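Local coordinates for lipid binding protein (Grifola frondosa, PDB 5H0Q), which binds lipids, probably recognising sphingomyelin together with cholesterol in membranes, and has served as a probe for domains rich in both, at residues A[145-150]-A[161-166]. Numbering follows the deposited sequence.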
loop_
_atom_site.group_PDB
_atom_site.type_symbol
_atom_site.label_atom_id
_atom_site.label_comp_id
_atom_site.label_asym_id
_atom_site.label_seq_id
_atom_site.Cartn_x
_atom_site.Cartn_y
_atom_site.Cartn_z
ATOM N N LEU A 145 1.337 3.837 8.603
ATOM C CA LEU A 145 0.137 3.445 9.335
ATOM C C LEU A 145 -0.814 2.706 8.418
ATOM O O LEU A 145 -1.147 3.212 7.341
ATOM C CB LEU A 145 -0.567 4.673 9.893
ATOM C CG LEU A 145 -1.868 4.413 10.664
ATOM C CD1 LEU A 145 -1.544 3.736 11.962
ATOM C CD2 LEU A 145 -2.606 5.709 10.865
ATOM N N VAL A 146 -1.287 1.537 8.853
ATOM C CA VAL A 146 -2.343 0.840 8.134
ATOM C C VAL A 146 -3.501 0.607 9.096
ATOM O O VAL A 146 -3.303 0.403 10.294
ATOM C CB VAL A 146 -1.894 -0.499 7.509
ATOM C CG1 VAL A 146 -0.886 -0.247 6.412
ATOM C CG2 VAL A 146 -1.308 -1.401 8.582
ATOM N N GLU A 147 -4.712 0.665 8.559
ATOM C CA GLU A 147 -5.918 0.277 9.299
ATOM C C GLU A 147 -6.857 -0.438 8.353
ATOM O O GLU A 147 -7.118 0.061 7.255
ATOM C CB GLU A 147 -6.640 1.473 9.903
ATOM C CG GLU A 147 -5.935 2.048 11.101
ATOM C CD GLU A 147 -6.721 3.153 11.805
ATOM O OE1 GLU A 147 -7.827 3.499 11.344
ATOM O OE2 GLU A 147 -6.190 3.695 12.798
ATOM N N VAL A 148 -7.371 -1.590 8.779
ATOM C CA VAL A 148 -8.418 -2.295 8.053
ATOM C C VAL A 148 -9.718 -2.037 8.800
ATOM O O VAL A 148 -9.779 -2.252 10.008
ATOM C CB VAL A 148 -8.149 -3.807 7.956
ATOM C CG1 VAL A 148 -9.144 -4.464 7.004
ATOM C CG2 VAL A 148 -6.728 -4.098 7.499
ATOM N N ARG A 149 -10.732 -1.554 8.090
ATOM C CA ARG A 149 -12.030 -1.238 8.678
ATOM C C ARG A 149 -13.139 -1.576 7.686
ATOM O O ARG A 149 -12.891 -1.955 6.546
ATOM C CB ARG A 149 -12.114 0.244 9.072
ATOM C CG ARG A 149 -11.160 0.657 10.181
ATOM C CD ARG A 149 -11.451 -0.002 11.510
ATOM N NE ARG A 149 -10.657 0.576 12.602
ATOM C CZ ARG A 149 -9.411 0.228 12.927
ATOM N NH1 ARG A 149 -8.791 -0.727 12.259
ATOM N NH2 ARG A 149 -8.798 0.826 13.951
ATOM N N GLN A 150 -14.386 -1.426 8.148
ATOM C CA GLN A 150 -15.524 -1.594 7.257
ATOM C C GLN A 150 -15.457 -0.567 6.133
ATOM O O GLN A 150 -14.998 0.564 6.320
ATOM C CB GLN A 150 -16.847 -1.438 8.026
ATOM C CG GLN A 150 -17.097 -2.527 9.034
ATOM C CD GLN A 150 -17.819 -3.713 8.435
ATOM O OE1 GLN A 150 -18.431 -3.605 7.376
ATOM N NE2 GLN A 150 -17.751 -4.853 9.107
ATOM N N ASP A 161 -8.526 15.199 9.540
ATOM C CA ASP A 161 -7.725 15.788 10.603
ATOM C C ASP A 161 -7.306 14.733 11.609
ATOM O O ASP A 161 -6.195 14.791 12.153
ATOM C CB ASP A 161 -8.501 16.910 11.300
ATOM C CG ASP A 161 -8.682 18.129 10.418
ATOM O OD1 ASP A 161 -7.805 18.387 9.570
ATOM O OD2 ASP A 161 -9.698 18.831 10.575
ATOM N N TYR A 162 -8.188 13.766 11.881
ATOM C CA TYR A 162 -7.880 12.742 12.874
ATOM C C TYR A 162 -6.846 11.755 12.342
ATOM O O TYR A 162 -5.918 11.369 13.065
ATOM C CB TYR A 162 -9.153 12.002 13.284
ATOM C CG TYR A 162 -8.905 10.908 14.292
ATOM C CD1 TYR A 162 -8.496 11.213 15.583
ATOM C CD2 TYR A 162 -9.090 9.572 13.967
ATOM C CE1 TYR A 162 -8.272 10.216 16.522
ATOM C CE2 TYR A 162 -8.863 8.568 14.900
ATOM C CZ TYR A 162 -8.456 8.900 16.172
ATOM O OH TYR A 162 -8.228 7.911 17.101
ATOM N N MET A 163 -6.987 11.331 11.090
ATOM C CA MET A 163 -5.985 10.431 10.517
ATOM C C MET A 163 -4.614 11.091 10.457
ATOM O O MET A 163 -3.600 10.447 10.744
ATOM C CB MET A 163 -6.445 9.946 9.139
ATOM C CG MET A 163 -7.769 9.149 9.211
ATOM S SD MET A 163 -7.751 7.862 10.493
ATOM C CE MET A 163 -6.335 6.874 9.970
ATOM N N LEU A 164 -4.554 12.373 10.110
ATOM C CA LEU A 164 -3.267 13.064 10.117
ATOM C C LEU A 164 -2.689 13.127 11.527
ATOM O O LEU A 164 -1.480 12.951 11.727
ATOM C CB LEU A 164 -3.431 14.456 9.526
ATOM C CG LEU A 164 -2.174 15.318 9.409
ATOM C CD1 LEU A 164 -1.089 14.627 8.573
ATOM C CD2 LEU A 164 -2.556 16.645 8.807
ATOM N N HIS A 165 -3.547 13.337 12.529
ATOM C CA HIS A 165 -3.085 13.323 13.913
ATOM C C HIS A 165 -2.470 11.979 14.277
ATOM O O HIS A 165 -1.441 11.924 14.957
ATOM C CB HIS A 165 -4.245 13.636 14.866
ATOM C CG HIS A 165 -3.917 13.363 16.301
ATOM N ND1 HIS A 165 -4.606 12.443 17.062
ATOM C CD2 HIS A 165 -2.951 13.867 17.102
ATOM C CE1 HIS A 165 -4.087 12.405 18.276
ATOM N NE2 HIS A 165 -3.083 13.263 18.328
ATOM N N LEU A 166 -3.094 10.881 13.849
ATOM C CA LEU A 166 -2.509 9.565 14.081
ATOM C C LEU A 166 -1.169 9.433 13.372
ATOM O O LEU A 166 -0.223 8.852 13.919
ATOM C CB LEU A 166 -3.473 8.464 13.617
ATOM C CG LEU A 166 -4.764 8.298 14.435
ATOM C CD1 LEU A 166 -5.605 7.178 13.811
ATOM C CD2 LEU A 166 -4.433 8.017 15.898
#
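Leu-145 and Glu-147 of an edge strand of an antiparallel beta-sheet meet Met-163 and Leu-166 of a short helix, a worked example of a helix laid against a sheet face through alternate strand residues. In this member of the Nakanori-like family the axes of the two short segments approach to 10.6 Å, with 130° between their N-to-C directions, and bury 154 Å² without a hydrogen bond between them.

The closed-in part is apolar, built on the buried Leu-145 and Met-163, with Leu-166 at its margin. With CG anti to the backbone N (chi1 179°), Leu-145 extends toward the helix, where its CD2 methyl touches both residues, reaching Met-163 CE at 4.0 Å and running obliquely past the side chain of Leu-166 to CB. Met-163 is bent at chi2 and chi3, which curls CE back toward the strand; Phe-129 of the adjoining strand and Trp-154 and Trp-155 of helix 153-156 also touch this side chain.

Further along the same strand face the contact becomes more open, Glu-147 and Leu-166 both being partly exposed. The extended chain of Glu-147 brings a carboxylate against carbon atoms: OE1 lies 3.9 Å from Met-163 CE, a van der Waals contact. A long salt bridge of charges only, Arg-149 NH2 to that OE1 at 3.9 Å with the oxygen above the guanidinium plane toward its rim, may moderate the charge. The other oxygen, Glu-147 OE2, approaches Leu-166 CD1 to 3.7 Å.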